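Side-chain contact in glycoside Hydrolase (Bacteroides plebeius, PDB 5T3B), which probably hydrolyses glycosidic bonds in polysaccharides, as a family 50 glycoside hydrolase from a gut Bacteroidetes bacterium: residues R61-L66 with Y473-Y478. Sequence-based numbering, arbitrary orientation.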
loop_
_atom_site.group_PDB
_atom_site.type_symbol
_atom_site.label_atom_id
_atom_site.label_comp_id
_atom_site.label_asym_id
_atom_site.label_seq_id
_atom_site.Cartn_x
_atom_site.Cartn_y
_atom_site.Cartn_z
ATOM N N ARG A 61 18.479 -10.796 -3.517
ATOM C CA ARG A 61 18.402 -10.790 -4.958
ATOM C C ARG A 61 18.393 -9.352 -5.417
ATOM O O ARG A 61 17.432 -8.619 -5.130
ATOM C CB ARG A 61 17.143 -11.541 -5.444
ATOM C CG ARG A 61 17.038 -11.573 -6.962
ATOM C CD ARG A 61 15.972 -12.549 -7.429
ATOM N NE ARG A 61 14.625 -12.134 -7.030
ATOM C CZ ARG A 61 13.499 -12.666 -7.489
ATOM N NH1 ARG A 61 13.522 -13.546 -8.483
ATOM N NH2 ARG A 61 12.357 -12.259 -6.987
ATOM N N ILE A 62 19.389 -8.951 -6.216
ATOM C CA ILE A 62 19.405 -7.642 -6.787
ATOM C C ILE A 62 19.392 -7.706 -8.340
ATOM O O ILE A 62 19.779 -8.713 -8.942
ATOM C CB ILE A 62 20.570 -6.748 -6.281
ATOM C CG1 ILE A 62 21.943 -7.320 -6.621
ATOM C CG2 ILE A 62 20.461 -6.511 -4.794
ATOM C CD1 ILE A 62 23.088 -6.330 -6.401
ATOM N N LEU A 63 19.003 -6.602 -8.956
ATOM C CA LEU A 63 18.744 -6.567 -10.390
ATOM C C LEU A 63 19.948 -6.969 -11.266
ATOM O O LEU A 63 19.750 -7.760 -12.209
ATOM C CB LEU A 63 18.162 -5.244 -10.791
ATOM C CG LEU A 63 17.639 -5.154 -12.209
ATOM C CD1 LEU A 63 16.487 -6.118 -12.490
ATOM C CD2 LEU A 63 17.212 -3.723 -12.518
ATOM N N PRO A 64 21.162 -6.526 -10.931
ATOM C CA PRO A 64 22.321 -6.915 -11.750
ATOM C C PRO A 64 22.612 -8.400 -11.779
ATOM O O PRO A 64 23.340 -8.847 -12.664
ATOM C CB PRO A 64 23.452 -6.156 -11.055
ATOM C CG PRO A 64 22.814 -4.974 -10.451
ATOM C CD PRO A 64 21.544 -5.496 -9.938
ATOM N N TYR A 65 22.059 -9.170 -10.835
ATOM C CA TYR A 65 22.421 -10.562 -10.657
ATOM C C TYR A 65 21.291 -11.523 -10.934
ATOM O O TYR A 65 21.308 -12.678 -10.519
ATOM C CB TYR A 65 23.022 -10.734 -9.245
ATOM C CG TYR A 65 24.353 -9.988 -9.040
ATOM C CD1 TYR A 65 25.253 -9.808 -10.073
ATOM C CD2 TYR A 65 24.674 -9.464 -7.784
ATOM C CE1 TYR A 65 26.457 -9.153 -9.880
ATOM C CE2 TYR A 65 25.887 -8.848 -7.573
ATOM C CZ TYR A 65 26.784 -8.700 -8.632
ATOM O OH TYR A 65 27.989 -8.107 -8.397
ATOM N N LEU A 66 20.272 -11.040 -11.624
ATOM C CA LEU A 66 19.237 -11.917 -12.163
ATOM C C LEU A 66 19.710 -12.656 -13.365
ATOM O O LEU A 66 20.198 -12.063 -14.297
ATOM C CB LEU A 66 18.159 -11.088 -12.742
ATOM C CG LEU A 66 17.359 -10.402 -11.837
ATOM C CD1 LEU A 66 15.994 -9.946 -12.534
ATOM C CD2 LEU A 66 17.000 -11.183 -10.616
ATOM N N TYR A 473 8.032 -2.975 -16.600
ATOM C CA TYR A 473 7.244 -3.590 -17.657
ATOM C C TYR A 473 8.022 -4.728 -18.353
ATOM O O TYR A 473 7.484 -5.784 -18.647
ATOM C CB TYR A 473 6.757 -2.530 -18.655
ATOM C CG TYR A 473 5.918 -1.450 -18.017
ATOM C CD1 TYR A 473 4.625 -1.709 -17.581
ATOM C CD2 TYR A 473 6.421 -0.200 -17.747
ATOM C CE1 TYR A 473 3.830 -0.722 -17.003
ATOM C CE2 TYR A 473 5.676 0.782 -17.146
ATOM C CZ TYR A 473 4.371 0.526 -16.733
ATOM O OH TYR A 473 3.561 1.448 -16.144
ATOM N N ASN A 474 9.315 -4.486 -18.600
ATOM C CA ASN A 474 10.110 -5.542 -19.235
ATOM C C ASN A 474 10.548 -6.649 -18.248
ATOM O O ASN A 474 10.718 -7.799 -18.641
ATOM C CB ASN A 474 11.215 -4.987 -20.075
ATOM C CG ASN A 474 12.320 -4.322 -19.282
ATOM O OD1 ASN A 474 13.071 -5.003 -18.552
ATOM N ND2 ASN A 474 12.413 -3.025 -19.377
ATOM N N LEU A 475 10.617 -6.314 -16.954
ATOM C CA LEU A 475 10.814 -7.324 -15.949
ATOM C C LEU A 475 9.600 -8.273 -15.870
ATOM O O LEU A 475 9.755 -9.483 -15.686
ATOM C CB LEU A 475 11.117 -6.700 -14.598
ATOM C CG LEU A 475 12.576 -6.290 -14.455
ATOM C CD1 LEU A 475 12.723 -5.270 -13.320
ATOM C CD2 LEU A 475 13.494 -7.499 -14.251
ATOM N N ILE A 476 8.424 -7.689 -15.893
ATOM C CA ILE A 476 7.198 -8.480 -15.930
ATOM C C ILE A 476 7.232 -9.430 -17.129
ATOM O O ILE A 476 6.828 -10.575 -17.015
ATOM C CB ILE A 476 5.961 -7.577 -15.837
ATOM C CG1 ILE A 476 5.848 -7.095 -14.393
ATOM C CG2 ILE A 476 4.703 -8.313 -16.322
ATOM C CD1 ILE A 476 4.898 -5.934 -14.255
ATOM N N ASP A 477 7.621 -8.915 -18.275
ATOM C CA ASP A 477 7.702 -9.775 -19.473
ATOM C C ASP A 477 8.654 -10.945 -19.201
ATOM O O ASP A 477 8.371 -12.093 -19.577
ATOM C CB ASP A 477 8.165 -9.017 -20.699
ATOM C CG ASP A 477 7.140 -8.070 -21.234
ATOM O OD1 ASP A 477 5.936 -8.245 -21.012
ATOM O OD2 ASP A 477 7.582 -7.096 -21.887
ATOM N N TYR A 478 9.811 -10.657 -18.621
ATOM C CA TYR A 478 10.804 -11.694 -18.252
ATOM C C TYR A 478 10.244 -12.727 -17.292
ATOM O O TYR A 478 10.369 -13.921 -17.507
ATOM C CB TYR A 478 12.052 -11.006 -17.689
ATOM C CG TYR A 478 12.978 -11.850 -16.882
ATOM C CD1 TYR A 478 13.933 -12.631 -17.469
ATOM C CD2 TYR A 478 12.949 -11.851 -15.506
ATOM C CE1 TYR A 478 14.812 -13.368 -16.696
ATOM C CE2 TYR A 478 13.817 -12.542 -14.729
ATOM C CZ TYR A 478 14.763 -13.346 -15.301
ATOM O OH TYR A 478 15.636 -14.046 -14.513
#
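Leu63 and Leu475 meet through the ends of their side chains, with Leu63 CD1 3.7 Å from Leu475 CD2 and 3.9 Å from Leu475 CD1. One methyl of Leu63 therefore rests against both branches of the helix residue, the two side chains crossing at a slant. Leu63 leaves its backbone not aimed at the helix, but its end turns to it: CG lies anti to the backbone N (chi1 -170°), and the branched end carries CD1 over to the helix. Leu66, which starts out toward the helix, crosses Leu475 at about a right angle, its CD1 3.9 Å from Leu475 CD2. Leucine suits position 475 because its fork presents both CD1 and CD2 to Leu63, while the CD2 methyl is shared with Leu66.

The same Leu66 methyl also meets the aromatic ring, CD1 lying 4.0 Å from Tyr478 CE2 and approaching obliquely. The chi1 of 162° swings the Tyr478 ring away from its backbone N and out toward the loop. Tyrosine suits this position because its ring carbon CE2 packs against the Leu66 methyl while its polar end finds a partner: Tyr478 OH hydrogen-bonds to Val67 O, just beyond the loop segment, and the ring makes a cation-pi contact with Lys38.

No hydrogen bond joins the two segments directly. The loop contains a short 3-10 turn, residues 63-64, closed by Tyr65 N donating to Ile62 O (3.0 Å), and Leu63 N is hydrogen-bonded to Gln420 OE1 on helix 412-427. This is plain packing of the loop after strand 56-60 against the C-terminal helix 472-480. Its chemistry implies cohesion by shape and apolar burial between the leucines, with direction supplied at the margin by the tyrosine hydroxyl.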